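Local coordinates for ABC transporter, substrate binding protein (Polyamine) (Agrobacterium tumefaciens, PDB 4EUO) that binds gamma-aminobutyrate selectively in the periplasm, probably delivering it as the substrate-binding component of an ABC transporter, at residues V4-G9 / D55-E60; K156-D161 / V290-N295; D226-P231 / K242-A247. All coordinates share one frame; numbering follows the deposited sequence.

Contact 1 of 3, residues V4-G9 / D55-E60. With ABU (gamma-amino-butanoic acid), chain E.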
ATOM      1  N   VAL A   4       3.913  -0.975 -20.356  1.00 13.09           N
ATOM      2  CA  VAL A   4       4.175   0.039 -19.349  1.00 11.72           C
ATOM      3  C   VAL A   4       3.541  -0.381 -18.007  1.00 12.81           C
ATOM      4  O   VAL A   4       2.343  -0.663 -17.948  1.00 12.83           O
ATOM      5  CB  VAL A   4       3.663   1.422 -19.774  1.00 13.93           C
ATOM      6  CG1 VAL A   4       3.880   2.443 -18.663  1.00 14.29           C
ATOM      7  CG2 VAL A   4       4.337   1.898 -21.074  1.00 15.10           C
ATOM      8  N   PHE A   5       4.375  -0.405 -16.970  1.00 11.46           N
ATOM      9  CA  PHE A   5       3.973  -0.722 -15.599  1.00 10.85           C
ATOM     10  C   PHE A   5       4.019   0.509 -14.746  1.00 12.28           C
ATOM     11  O   PHE A   5       5.047   1.168 -14.695  1.00 12.39           O
ATOM     12  CB  PHE A   5       4.885  -1.830 -15.044  1.00 12.75           C
ATOM     13  CG  PHE A   5       4.638  -2.160 -13.586  1.00 12.16           C
ATOM     14  CD1 PHE A   5       3.456  -2.757 -13.182  1.00 12.51           C
ATOM     15  CD2 PHE A   5       5.579  -1.847 -12.624  1.00 12.82           C
ATOM     16  CE1 PHE A   5       3.228  -3.061 -11.835  1.00 12.44           C
ATOM     17  CE2 PHE A   5       5.341  -2.149 -11.273  1.00 12.81           C
ATOM     18  CZ  PHE A   5       4.182  -2.772 -10.904  1.00 11.24           C
ATOM     19  N   SER A   6       2.877   0.849 -14.114  1.00 10.75           N
ATOM     20  CA  SER A   6       2.801   2.002 -13.221  1.00 10.53           C
ATOM     21  C   SER A   6       2.719   1.543 -11.782  1.00 10.92           C
ATOM     22  O   SER A   6       1.921   0.663 -11.452  1.00 10.20           O
ATOM     23  CB  SER A   6       1.561   2.835 -13.530  1.00 10.98           C
ATOM     24  OG  SER A   6       1.402   3.895 -12.594  1.00 14.60           O
ATOM     25  N   SER A   7       3.506   2.164 -10.918  1.00  9.77           N
ATOM     26  CA  SER A   7       3.486   1.845  -9.489  1.00  9.43           C
ATOM     27  C   SER A   7       3.784   3.107  -8.679  1.00  9.97           C
ATOM     28  O   SER A   7       3.609   4.221  -9.183  1.00  9.93           O
ATOM     29  CB  SER A   7       4.372   0.637  -9.179  1.00  9.89           C
ATOM     30  OG  SER A   7       4.166   0.216  -7.840  1.00 10.65           O
ATOM     31  N   TRP A   8       4.205   2.948  -7.430  1.00  8.78           N
ATOM     32  CA  TRP A   8       4.235   4.010  -6.469  1.00  9.19           C
ATOM     33  C   TRP A   8       5.556   4.738  -6.382  1.00 10.31           C
ATOM     34  O   TRP A   8       5.749   5.544  -5.468  1.00  9.95           O
ATOM     35  CB  TRP A   8       3.803   3.414  -5.103  1.00 10.35           C
ATOM     36  CG  TRP A   8       2.401   2.888  -5.182  1.00 10.76           C
ATOM     37  CD1 TRP A   8       2.010   1.644  -5.598  1.00 12.99           C
ATOM     38  CD2 TRP A   8       1.200   3.628  -4.953  1.00 11.24           C
ATOM     39  NE1 TRP A   8       0.641   1.571  -5.654  1.00 12.59           N
ATOM     40  CE2 TRP A   8       0.112   2.780  -5.282  1.00 13.06           C
ATOM     41  CE3 TRP A   8       0.932   4.953  -4.552  1.00 13.34           C
ATOM     42  CZ2 TRP A   8      -1.222   3.185  -5.149  1.00 13.99           C
ATOM     43  CZ3 TRP A   8      -0.396   5.362  -4.457  1.00 16.80           C
ATOM     44  CH2 TRP A   8      -1.453   4.474  -4.723  1.00 17.33           C
ATOM     45  N   GLY A   9       6.439   4.463  -7.328  1.00 10.36           N
ATOM     46  CA  GLY A   9       7.714   5.153  -7.423  1.00  9.95           C
ATOM     47  C   GLY A   9       8.717   4.726  -6.385  1.00 10.51           C
ATOM     48  O   GLY A   9       8.457   3.871  -5.521  1.00 10.51           O
ATOM     49  N   ASP A  55      -0.255  -0.082 -18.882  1.00 10.84           N
ATOM     50  CA  ASP A  55      -0.849  -1.391 -19.190  1.00 10.67           C
ATOM     51  C   ASP A  55      -1.172  -2.226 -17.951  1.00 10.87           C
ATOM     52  O   ASP A  55      -2.174  -2.921 -17.918  1.00 11.20           O
ATOM     53  CB  ASP A  55       0.084  -2.145 -20.149  1.00 11.85           C
ATOM     54  CG  ASP A  55       0.290  -1.350 -21.419  1.00 13.53           C
ATOM     55  OD1 ASP A  55      -0.717  -0.979 -22.033  1.00 14.08           O
ATOM     56  OD2 ASP A  55       1.446  -1.021 -21.719  1.00 13.08           O
ATOM     57  N   VAL A  56      -0.296  -2.131 -16.956  1.00 10.62           N
ATOM     58  CA  VAL A  56      -0.516  -2.794 -15.675  1.00 10.42           C
ATOM     59  C   VAL A  56      -0.250  -1.722 -14.636  1.00 11.78           C
ATOM     60  O   VAL A  56       0.759  -1.014 -14.696  1.00 11.60           O
ATOM     61  CB  VAL A  56       0.390  -4.020 -15.468  1.00 11.98           C
ATOM     62  CG1 VAL A  56       0.234  -4.571 -14.039  1.00 12.61           C
ATOM     63  CG2 VAL A  56       0.061  -5.119 -16.495  1.00 12.50           C
ATOM     64  N   VAL A  57      -1.185  -1.592 -13.688  1.00  9.74           N
ATOM     65  CA  VAL A  57      -1.030  -0.610 -12.621  1.00  8.34           C
ATOM     66  C   VAL A  57      -1.112  -1.310 -11.261  1.00  9.31           C
ATOM     67  O   VAL A  57      -2.006  -2.114 -11.014  1.00  9.39           O
ATOM     68  CB  VAL A  57      -2.112   0.486 -12.713  1.00 10.11           C
ATOM     69  CG1 VAL A  57      -1.853   1.627 -11.720  1.00 10.36           C
ATOM     70  CG2 VAL A  57      -2.219   1.088 -14.130  1.00 10.87           C
ATOM     71  N   ASP A  58      -0.194  -0.936 -10.384  1.00  7.74           N
ATOM     72  CA  ASP A  58      -0.262  -1.369  -9.002  1.00  7.77           C
ATOM     73  C   ASP A  58      -1.108  -0.305  -8.264  1.00  8.67           C
ATOM     74  O   ASP A  58      -0.760   0.883  -8.224  1.00  9.20           O
ATOM     75  CB  ASP A  58       1.158  -1.451  -8.447  1.00  8.84           C
ATOM     76  CG  ASP A  58       1.224  -1.895  -7.010  1.00  8.88           C
ATOM     77  OD1 ASP A  58       0.540  -1.274  -6.173  1.00 10.05           O
ATOM     78  OD2 ASP A  58       1.934  -2.865  -6.733  1.00 10.04           O
ATOM     79  N   VAL A  59      -2.238  -0.767  -7.710  1.00  8.43           N
ATOM     80  CA  VAL A  59      -3.190   0.126  -7.043  1.00  8.02           C
ATOM     81  C   VAL A  59      -3.488  -0.376  -5.642  1.00  8.50           C
ATOM     82  O   VAL A  59      -3.196  -1.515  -5.304  1.00  8.33           O
ATOM     83  CB  VAL A  59      -4.521   0.226  -7.854  1.00  9.36           C
ATOM     84  CG1 VAL A  59      -4.290   0.807  -9.240  1.00  9.48           C
ATOM     85  CG2 VAL A  59      -5.224  -1.129  -7.936  1.00  9.65           C
ATOM     86  N   GLU A  60      -4.180   0.456  -4.843  1.00  7.65           N
ATOM     87  CA  GLU A  60      -4.654  -0.006  -3.546  1.00  8.09           C
ATOM     88  C   GLU A  60      -5.824  -0.959  -3.731  1.00  8.95           C
ATOM     89  O   GLU A  60      -6.668  -0.741  -4.628  1.00  8.66           O
ATOM     90  CB  GLU A  60      -5.037   1.203  -2.685  1.00  9.09           C
ATOM     91  CG  GLU A  60      -3.773   1.933  -2.215  1.00  9.00           C
ATOM     92  CD  GLU A  60      -3.936   3.422  -1.966  1.00 10.09           C
ATOM     93  OE1 GLU A  60      -4.712   4.093  -2.675  1.00  8.85           O
ATOM     94  OE2 GLU A  60      -3.199   3.940  -1.102  1.00 11.45           O
TER
HETATM   95  N   ABU E 404      -0.193   1.233  -1.529  1.00 15.93           N
HETATM   96  CD  ABU E 404       1.047   0.790  -0.879  1.00 11.32           C
HETATM   97  CB  ABU E 404       2.269   1.338  -1.576  1.00 11.35           C
HETATM   98  CG  ABU E 404       3.495   0.835  -0.895  1.00 11.20           C
HETATM   99  C   ABU E 404       4.805   1.406  -1.396  1.00  9.76           C
HETATM  100  O   ABU E 404       5.870   1.282  -0.609  1.00  9.30           O
HETATM  101  OXT ABU E 404       4.902   2.114  -2.495  1.00  9.40           O
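Asp55 and Val4 open the pairing of two parallel strands, 4-6 and 56-60, in the mixed sheet of this class D periplasmic binding protein. Asp55 OD2 takes the Val4 N-H through the anti lone pair at 2.8 Å, while OD1 bonds Thr234; the backbone N of Asp55 and that of Val56 both donate to Val4 O. Val56 O then receives Ser6 N, nearly in line with the carbonyl, and Val56 CG1 lies in the plane of the Phe5 ring, against its edge at CD1. Val57 turns to the other face of the sheet, where CG1 lies 4.0 Å from Ser6 CB. The ladder ends as Asp58 N meets Ser6 O at 2.9 Å. With CG anti to the backbone N (chi1 -180°), Asp58 reaches across to the indole: Trp8 NE1 bonds Asp58 OD1 at 2.9 Å, bent to 135°, OD1 near the indole plane but NE1 above that of the carboxylate. Ser98 and Gln16 grip OD2. Val59 brings its CA to the indole edge. Glu60, N-cap of the following helix and held by Tyr40 and Tyr135, sits beside the bound gamma-aminobutyrate, which lies over one indole face; Glu60 CD comes to 3.9 Å from Trp8 CH2.

Contact 2 of 3, residues K156-D161 / V290-N295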
ATOM      1  N   LYS A 156     -13.843  -4.268  16.447  1.00 17.99           N
ATOM      2  CA  LYS A 156     -15.048  -3.434  16.428  1.00 16.93           C
ATOM      3  C   LYS A 156     -14.890  -2.168  15.565  1.00 15.69           C
ATOM      4  O   LYS A 156     -15.682  -1.243  15.693  1.00 15.25           O
ATOM      5  CB  LYS A 156     -15.448  -3.029  17.862  1.00 19.88           C
ATOM      6  CG  LYS A 156     -15.691  -4.224  18.799  1.00 36.21           C
ATOM      7  CD  LYS A 156     -17.173  -4.497  19.042  1.00 54.07           C
ATOM      8  CE  LYS A 156     -17.726  -3.739  20.229  1.00 68.24           C
ATOM      9  NZ  LYS A 156     -19.188  -3.957  20.388  1.00 78.12           N
ATOM     10  N   LEU A 157     -13.923  -2.147  14.652  1.00 13.06           N
ATOM     11  CA  LEU A 157     -13.709  -0.957  13.836  1.00 12.03           C
ATOM     12  C   LEU A 157     -14.809  -0.692  12.835  1.00 12.60           C
ATOM     13  O   LEU A 157     -15.109   0.464  12.576  1.00 12.42           O
ATOM     14  CB  LEU A 157     -12.391  -1.074  13.058  1.00 11.80           C
ATOM     15  CG  LEU A 157     -11.151  -0.850  13.910  1.00 13.08           C
ATOM     16  CD1 LEU A 157      -9.925  -1.317  13.152  1.00 13.01           C
ATOM     17  CD2 LEU A 157     -10.988   0.644  14.298  1.00 12.36           C
ATOM     18  N   TYR A 158     -15.377  -1.754  12.244  1.00 11.84           N
ATOM     19  CA  TYR A 158     -16.343  -1.603  11.168  1.00 11.94           C
ATOM     20  C   TYR A 158     -17.780  -1.881  11.591  1.00 13.14           C
ATOM     21  O   TYR A 158     -18.009  -2.837  12.337  1.00 13.97           O
ATOM     22  CB  TYR A 158     -15.974  -2.475   9.969  1.00 11.89           C
ATOM     23  CG  TYR A 158     -14.590  -2.178   9.447  1.00 10.59           C
ATOM     24  CD1 TYR A 158     -14.362  -1.088   8.624  1.00 11.65           C
ATOM     25  CD2 TYR A 158     -13.496  -2.944   9.838  1.00 11.22           C
ATOM     26  CE1 TYR A 158     -13.082  -0.756   8.196  1.00 10.10           C
ATOM     27  CE2 TYR A 158     -12.197  -2.597   9.454  1.00 10.62           C
ATOM     28  CZ  TYR A 158     -12.003  -1.506   8.624  1.00 10.91           C
ATOM     29  OH  TYR A 158     -10.736  -1.208   8.186  1.00 10.89           O
ATOM     30  N   PRO A 159     -18.757  -1.079  11.140  1.00 11.85           N
ATOM     31  CA  PRO A 159     -18.616   0.087  10.251  1.00 11.64           C
ATOM     32  C   PRO A 159     -17.903   1.239  10.926  1.00 12.87           C
ATOM     33  O   PRO A 159     -18.023   1.435  12.126  1.00 12.29           O
ATOM     34  CB  PRO A 159     -20.065   0.436   9.886  1.00 13.36           C
ATOM     35  CG  PRO A 159     -20.862  -0.019  11.080  1.00 17.26           C
ATOM     36  CD  PRO A 159     -20.165  -1.277  11.560  1.00 12.62           C
ATOM     37  N   LEU A 160     -17.159   2.005  10.157  1.00 11.90           N
ATOM     38  CA  LEU A 160     -16.365   3.071  10.730  1.00 11.45           C
ATOM     39  C   LEU A 160     -17.191   4.168  11.363  1.00 12.46           C
ATOM     40  O   LEU A 160     -18.160   4.616  10.763  1.00 14.58           O
ATOM     41  CB  LEU A 160     -15.488   3.700   9.651  1.00 11.52           C
ATOM     42  CG  LEU A 160     -14.435   2.788   9.030  1.00 11.94           C
ATOM     43  CD1 LEU A 160     -13.845   3.476   7.809  1.00 12.37           C
ATOM     44  CD2 LEU A 160     -13.359   2.350  10.044  1.00 12.40           C
ATOM     45  N   ASP A 161     -16.770   4.644  12.546  1.00 11.72           N
ATOM     46  CA  ASP A 161     -17.385   5.807  13.162  1.00 11.38           C
ATOM     47  C   ASP A 161     -16.544   7.019  12.713  1.00 12.57           C
ATOM     48  O   ASP A 161     -15.543   7.395  13.350  1.00 12.51           O
ATOM     49  CB  ASP A 161     -17.425   5.653  14.672  1.00 12.92           C
ATOM     50  CG  ASP A 161     -18.192   6.741  15.379  1.00 15.90           C
ATOM     51  OD1 ASP A 161     -18.362   7.828  14.780  1.00 14.81           O
ATOM     52  OD2 ASP A 161     -18.479   6.562  16.588  1.00 17.08           O
ATOM     53  N   VAL A 290      -3.992  -5.435  13.244  1.00 10.37           N
ATOM     54  CA  VAL A 290      -5.362  -5.053  12.855  1.00  9.90           C
ATOM     55  C   VAL A 290      -5.458  -5.226  11.343  1.00 11.33           C
ATOM     56  O   VAL A 290      -4.538  -4.832  10.626  1.00 12.34           O
ATOM     57  CB  VAL A 290      -5.596  -3.586  13.285  1.00 12.79           C
ATOM     58  CG1 VAL A 290      -6.952  -3.074  12.801  1.00 13.84           C
ATOM     59  CG2 VAL A 290      -5.490  -3.437  14.804  1.00 13.42           C
ATOM     60  N   ASN A 291      -6.541  -5.787  10.827  1.00 11.59           N
ATOM     61  CA  ASN A 291      -6.668  -5.976   9.404  1.00 11.02           C
ATOM     62  C   ASN A 291      -7.644  -4.971   8.844  1.00 11.67           C
ATOM     63  O   ASN A 291      -8.822  -5.023   9.180  1.00 12.18           O
ATOM     64  CB  ASN A 291      -7.129  -7.417   9.128  1.00 12.51           C
ATOM     65  CG  ASN A 291      -6.208  -8.431   9.767  1.00 23.79           C
ATOM     66  OD1 ASN A 291      -6.624  -9.226  10.620  1.00 27.25           O
ATOM     67  ND2 ASN A 291      -4.935  -8.410   9.420  1.00 16.00           N
ATOM     68  N   ALA A 292      -7.188  -4.034   8.009  1.00  9.85           N
ATOM     69  CA  ALA A 292      -8.120  -3.113   7.393  1.00  9.71           C
ATOM     70  C   ALA A 292      -9.022  -3.870   6.441  1.00 11.33           C
ATOM     71  O   ALA A 292      -8.617  -4.871   5.824  1.00 11.91           O
ATOM     72  CB  ALA A 292      -7.388  -1.986   6.664  1.00 10.81           C
ATOM     73  N   ASP A 293     -10.254  -3.389   6.326  1.00  9.97           N
ATOM     74  CA  ASP A 293     -11.240  -4.072   5.475  1.00  9.81           C
ATOM     75  C   ASP A 293     -11.388  -3.301   4.179  1.00 11.50           C
ATOM     76  O   ASP A 293     -12.082  -2.276   4.100  1.00 10.50           O
ATOM     77  CB  ASP A 293     -12.578  -4.174   6.208  1.00 11.42           C
ATOM     78  CG  ASP A 293     -13.605  -5.010   5.474  1.00 13.17           C
ATOM     79  OD1 ASP A 293     -13.465  -5.189   4.251  1.00 11.69           O
ATOM     80  OD2 ASP A 293     -14.514  -5.537   6.151  1.00 14.90           O
ATOM     81  N   MET A 294     -10.679  -3.769   3.172  1.00 10.17           N
ATOM     82  CA  MET A 294     -10.701  -3.078   1.882  1.00  9.77           C
ATOM     83  C   MET A 294     -11.989  -3.245   1.143  1.00 11.65           C
ATOM     84  O   MET A 294     -12.325  -2.386   0.330  1.00 11.01           O
ATOM     85  CB  MET A 294      -9.531  -3.511   1.013  1.00 11.81           C
ATOM     86  CG  MET A 294      -8.156  -3.187   1.658  1.00 13.03           C
ATOM     87  SD  MET A 294      -6.820  -3.484   0.508  1.00 11.91           S
ATOM     88  CE  MET A 294      -6.947  -5.224   0.207  1.00 13.00           C
ATOM     89  N   ASN A 295     -12.740  -4.326   1.431  1.00 10.65           N
ATOM     90  CA  ASN A 295     -14.038  -4.502   0.788  1.00 11.40           C
ATOM     91  C   ASN A 295     -15.048  -3.503   1.362  1.00 12.46           C
ATOM     92  O   ASN A 295     -15.831  -2.906   0.620  1.00 12.53           O
ATOM     93  CB  ASN A 295     -14.498  -5.929   0.957  1.00 14.85           C
ATOM     94  CG  ASN A 295     -13.686  -6.871   0.108  1.00 35.89           C
ATOM     95  OD1 ASN A 295     -13.266  -7.942   0.559  1.00 42.55           O
ATOM     96  ND2 ASN A 295     -13.415  -6.471  -1.132  1.00 23.99           N
TER
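Tyr158 reaches from the loop between helices 142-149 and 162-170 to Asp293, at the turn where strand 289-291 gives way to helix 294-299; its hydroxyl makes a hydrogen bond and its ring face a CH-pi contact. The bond runs from Asp293 N to Tyr158 OH, 2.9 Å long and fairly straight, with an N-H...O angle of 163°. The same hydroxyl is hydrogen-bonded to Glu144 of helix 142-149, so a single oxygen ties the loop, that helix and the strand-to-helix turn together. Since strand 289-291 runs parallel to strand 215-229, the contact joins loop and helix to that strand pair of the sheet. Ala292 CA lies in van der Waals contact with the hydroxyl, 3.3 Å from Tyr158 OH.

The CH-pi contact comes from the bonded residue: Asp293 CB sits over one face of the Tyr158 ring, 3.7 Å from its centroid and 17° off the normal. Because CG of Asp293 stands anti to its backbone N (chi1 -173°), the methylene is left to lie on the ring while the carboxylate serves as the N-cap of helix 294-299, with OD1 accepting from Tyr296 N. Tyr296 in turn brings its own ring against Tyr158.

Contact between purely apolar side chains is confined to a smaller patch. The CD1 branch of Leu157 meets CG1 of Val290 at 3.5 Å, tighter than usual for two carbons, the side chains crossing at about a right angle.

Tyr158 thus combines a polar tip with an apolar ring face, and Leu157 adds apolar contact alone. This is consistent with Tyr158 setting the orientation of the turn through a directional bond to the backbone, with Leu157 contributing close-fitting, non-directional contact alongside.

Contact 3 of 3, residues D226-P231 / K242-A247. With ABU (gamma-amino-butanoic acid), chain E.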
ATOM      1  N   ASP A 226      -2.036  -4.251  -1.915  1.00  7.94           N
ATOM      2  CA  ASP A 226      -2.165  -3.640  -3.232  1.00  7.65           C
ATOM      3  C   ASP A 226      -2.585  -4.726  -4.211  1.00  8.36           C
ATOM      4  O   ASP A 226      -2.433  -5.935  -3.944  1.00  9.05           O
ATOM      5  CB  ASP A 226      -0.873  -2.993  -3.699  1.00  8.73           C
ATOM      6  CG  ASP A 226      -0.664  -1.573  -3.178  1.00  8.23           C
ATOM      7  OD1 ASP A 226      -1.376  -1.159  -2.239  1.00  8.98           O
ATOM      8  OD2 ASP A 226       0.201  -0.850  -3.749  1.00  9.31           O
ATOM      9  N   SER A 227      -3.027  -4.286  -5.391  1.00  8.27           N
ATOM     10  CA  SER A 227      -3.501  -5.153  -6.446  1.00  8.21           C
ATOM     11  C   SER A 227      -2.871  -4.757  -7.754  1.00  9.88           C
ATOM     12  O   SER A 227      -2.444  -3.613  -7.924  1.00  9.31           O
ATOM     13  CB  SER A 227      -5.003  -4.981  -6.603  1.00 10.95           C
ATOM     14  OG  SER A 227      -5.660  -5.223  -5.369  1.00 10.70           O
ATOM     15  N   LEU A 228      -2.888  -5.699  -8.708  1.00  9.39           N
ATOM     16  CA  LEU A 228      -2.510  -5.393 -10.103  1.00  9.81           C
ATOM     17  C   LEU A 228      -3.779  -5.391 -10.922  1.00 10.98           C
ATOM     18  O   LEU A 228      -4.624  -6.285 -10.797  1.00 10.33           O
ATOM     19  CB  LEU A 228      -1.536  -6.414 -10.675  1.00  9.76           C
ATOM     20  CG  LEU A 228      -0.221  -6.515  -9.935  1.00 11.03           C
ATOM     21  CD1 LEU A 228       0.678  -7.547 -10.587  1.00 12.18           C
ATOM     22  CD2 LEU A 228       0.521  -5.147  -9.848  1.00 10.49           C
ATOM     23  N   VAL A 229      -3.937  -4.311 -11.726  1.00  9.57           N
ATOM     24  CA  VAL A 229      -5.082  -4.111 -12.603  1.00  9.25           C
ATOM     25  C   VAL A 229      -4.618  -3.672 -13.972  1.00  9.77           C
ATOM     26  O   VAL A 229      -3.468  -3.259 -14.152  1.00 10.13           O
ATOM     27  CB  VAL A 229      -6.076  -3.096 -12.008  1.00 10.57           C
ATOM     28  CG1 VAL A 229      -6.589  -3.575 -10.658  1.00 10.50           C
ATOM     29  CG2 VAL A 229      -5.463  -1.698 -11.873  1.00 11.34           C
ATOM     30  N   VAL A 230      -5.552  -3.776 -14.931  1.00 10.39           N
ATOM     31  CA  VAL A 230      -5.287  -3.414 -16.320  1.00  9.80           C
ATOM     32  C   VAL A 230      -6.299  -2.376 -16.742  1.00 10.92           C
ATOM     33  O   VAL A 230      -7.480  -2.677 -16.825  1.00 11.56           O
ATOM     34  CB  VAL A 230      -5.397  -4.675 -17.201  1.00 11.50           C
ATOM     35  CG1 VAL A 230      -5.184  -4.302 -18.676  1.00 12.19           C
ATOM     36  CG2 VAL A 230      -4.398  -5.733 -16.776  1.00 12.58           C
ATOM     37  N   PRO A 231      -5.870  -1.129 -16.984  1.00 10.75           N
ATOM     38  CA  PRO A 231      -6.858  -0.106 -17.369  1.00  9.95           C
ATOM     39  C   PRO A 231      -7.624  -0.445 -18.650  1.00 12.11           C
ATOM     40  O   PRO A 231      -7.019  -0.940 -19.610  1.00 12.72           O
ATOM     41  CB  PRO A 231      -6.026   1.163 -17.525  1.00 10.83           C
ATOM     42  CG  PRO A 231      -4.844   0.930 -16.626  1.00 12.89           C
ATOM     43  CD  PRO A 231      -4.537  -0.552 -16.805  1.00 10.70           C
ATOM     44  N   LYS A 242      -0.263 -11.490 -19.290  1.00 15.75           N
ATOM     45  CA  LYS A 242       0.943 -12.285 -19.100  1.00 15.55           C
ATOM     46  C   LYS A 242       1.845 -11.683 -18.036  1.00 16.84           C
ATOM     47  O   LYS A 242       2.493 -12.407 -17.260  1.00 15.60           O
ATOM     48  CB  LYS A 242       1.710 -12.455 -20.430  1.00 17.06           C
ATOM     49  CG  LYS A 242       0.995 -13.363 -21.427  1.00 23.76           C
ATOM     50  CD  LYS A 242       1.759 -13.397 -22.744  1.00 31.75           C
ATOM     51  CE  LYS A 242       1.024 -14.197 -23.792  1.00 41.98           C
ATOM     52  NZ  LYS A 242       1.701 -14.103 -25.110  1.00 54.88           N
ATOM     53  N   PHE A 243       1.889 -10.329 -17.976  1.00 14.47           N
ATOM     54  CA  PHE A 243       2.727  -9.678 -16.988  1.00 12.59           C
ATOM     55  C   PHE A 243       2.172  -9.939 -15.585  1.00 12.03           C
ATOM     56  O   PHE A 243       2.963 -10.243 -14.674  1.00 13.71           O
ATOM     57  CB  PHE A 243       2.809  -8.167 -17.271  1.00 14.05           C
ATOM     58  CG  PHE A 243       3.698  -7.444 -16.282  1.00 13.52           C
ATOM     59  CD1 PHE A 243       5.068  -7.372 -16.476  1.00 15.66           C
ATOM     60  CD2 PHE A 243       3.173  -6.922 -15.103  1.00 14.18           C
ATOM     61  CE1 PHE A 243       5.896  -6.733 -15.548  1.00 16.62           C
ATOM     62  CE2 PHE A 243       4.000  -6.280 -14.174  1.00 17.06           C
ATOM     63  CZ  PHE A 243       5.355  -6.218 -14.378  1.00 16.22           C
ATOM     64  N   ILE A 244       0.845  -9.866 -15.434  1.00 12.49           N
ATOM     65  CA  ILE A 244       0.239 -10.115 -14.120  1.00 11.22           C
ATOM     66  C   ILE A 244       0.477 -11.573 -13.706  1.00 14.38           C
ATOM     67  O   ILE A 244       0.846 -11.843 -12.553  1.00 13.15           O
ATOM     68  CB  ILE A 244      -1.228  -9.720 -14.110  1.00 12.03           C
ATOM     69  CG1 ILE A 244      -1.353  -8.181 -14.244  1.00 12.22           C
ATOM     70  CG2 ILE A 244      -1.919 -10.238 -12.842  1.00 13.18           C
ATOM     71  CD1 ILE A 244      -2.763  -7.672 -14.284  1.00 13.19           C
ATOM     72  N   ALA A 245       0.361 -12.520 -14.675  1.00 13.10           N
ATOM     73  CA  ALA A 245       0.608 -13.933 -14.366  1.00 13.30           C
ATOM     74  C   ALA A 245       2.055 -14.107 -13.886  1.00 13.05           C
ATOM     75  O   ALA A 245       2.299 -14.859 -12.937  1.00 14.03           O
ATOM     76  CB  ALA A 245       0.353 -14.767 -15.617  1.00 14.90           C
ATOM     77  N   LEU A 246       3.002 -13.417 -14.510  1.00 13.33           N
ATOM     78  CA  LEU A 246       4.386 -13.492 -14.128  1.00 12.50           C
ATOM     79  C   LEU A 246       4.621 -12.832 -12.747  1.00 14.09           C
ATOM     80  O   LEU A 246       5.224 -13.431 -11.857  1.00 14.43           O
ATOM     81  CB  LEU A 246       5.260 -12.854 -15.228  1.00 14.44           C
ATOM     82  CG  LEU A 246       6.786 -12.820 -15.014  1.00 17.94           C
ATOM     83  CD1 LEU A 246       7.242 -11.693 -14.059  1.00 19.54           C
ATOM     84  CD2 LEU A 246       7.377 -14.185 -14.638  1.00 20.67           C
ATOM     85  N   ALA A 247       4.157 -11.585 -12.589  1.00 12.65           N
ATOM     86  CA  ALA A 247       4.407 -10.830 -11.351  1.00 11.88           C
ATOM     87  C   ALA A 247       3.852 -11.510 -10.098  1.00 11.60           C
ATOM     88  O   ALA A 247       4.380 -11.305  -8.991  1.00 12.10           O
ATOM     89  CB  ALA A 247       3.788  -9.448 -11.490  1.00 12.36           C
TER
HETATM   90  N   ABU E 404      -0.193   1.233  -1.529  1.00 15.93           N
HETATM   91  CD  ABU E 404       1.047   0.790  -0.879  1.00 11.32           C
HETATM   92  CB  ABU E 404       2.269   1.338  -1.576  1.00 11.35           C
HETATM   93  CG  ABU E 404       3.495   0.835  -0.895  1.00 11.20           C
HETATM   94  C   ABU E 404       4.805   1.406  -1.396  1.00  9.76           C
HETATM   95  O   ABU E 404       5.870   1.282  -0.609  1.00  9.30           O
HETATM   96  OXT ABU E 404       4.902   2.114  -2.495  1.00  9.40           O
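Leu228 and Ile244 interlock where the end of strand 215-229 faces helix 237-247, a strand-to-helix layer contact of the alpha/beta binding-protein fold. The short strand and helix axes run 9.4 Å apart at closest and roughly antiparallel, at 149°; no hydrogen bond crosses between the two segments, and the fit between them is one of apolar shape.

The helix presents one ridge of two residues a turn apart, Ile244 and Ala247, both with CB directed at the strand. Ile244 is the bump. Its CG1 stands anti to the carbonyl carbon and the chain runs on extended to CD1 (chi2 178°), which pushes the terminal methyl into the notch between Leu228 and Val230. There Ile244 CD1 lies 3.6 Å from Val230 CG2 and 4.0 Å from Leu228 CB. Ala247 makes the complementary hollow: with nothing beyond its methyl, it leaves room for the Leu228 branch, whose CD1 comes to 3.8 Å from Ala247 CB. Each element therefore offers one long side chain to the other, Ile244 reaching in beside Leu228 while Leu228 reaches to Ala247, one turn along. Val229, alternating to the far side of the strand, points away from the helix.

At the other end of the strand segment, the N atom of gamma-aminobutyrate donates to Asp226 OD1 at 2.8 Å, and weakly to OD2. Ile244 also touches Val96 of strand 96-107 and Leu228 touches Ser98 on that strand, while Phe243 meets Phe5 of strand 3-6 and Val56 of strand 56-60 and packs edge-to-face with Phe24 of helix 10-28, whose Trp20 lies against Ala247.

All three contacts reach one sheet, but only two of them touch the ligand. Contacts 1 and 3 lie with centres about 9 Å apart, on neighbouring strands 56-60 and 215-229. Trp8 and Glu60 of contact 1 and Asp226 of contact 3 belong to the gamma-aminobutyrate pocket; Thr12, Arg203 and Tyr262, outside these segments, also hydrogen-bond the ligand. Between the two contacts Asp58 OD1 stands only 2.5 Å from Asp226 OD2. Contact 2 lies about 25 Å from contact 1 and 26 Å from contact 3 between centres, related to contact 3 through strand 289-291 beside 215-229. Its Ala292 side chain is about 11 Å from the ligand, outside the pocket.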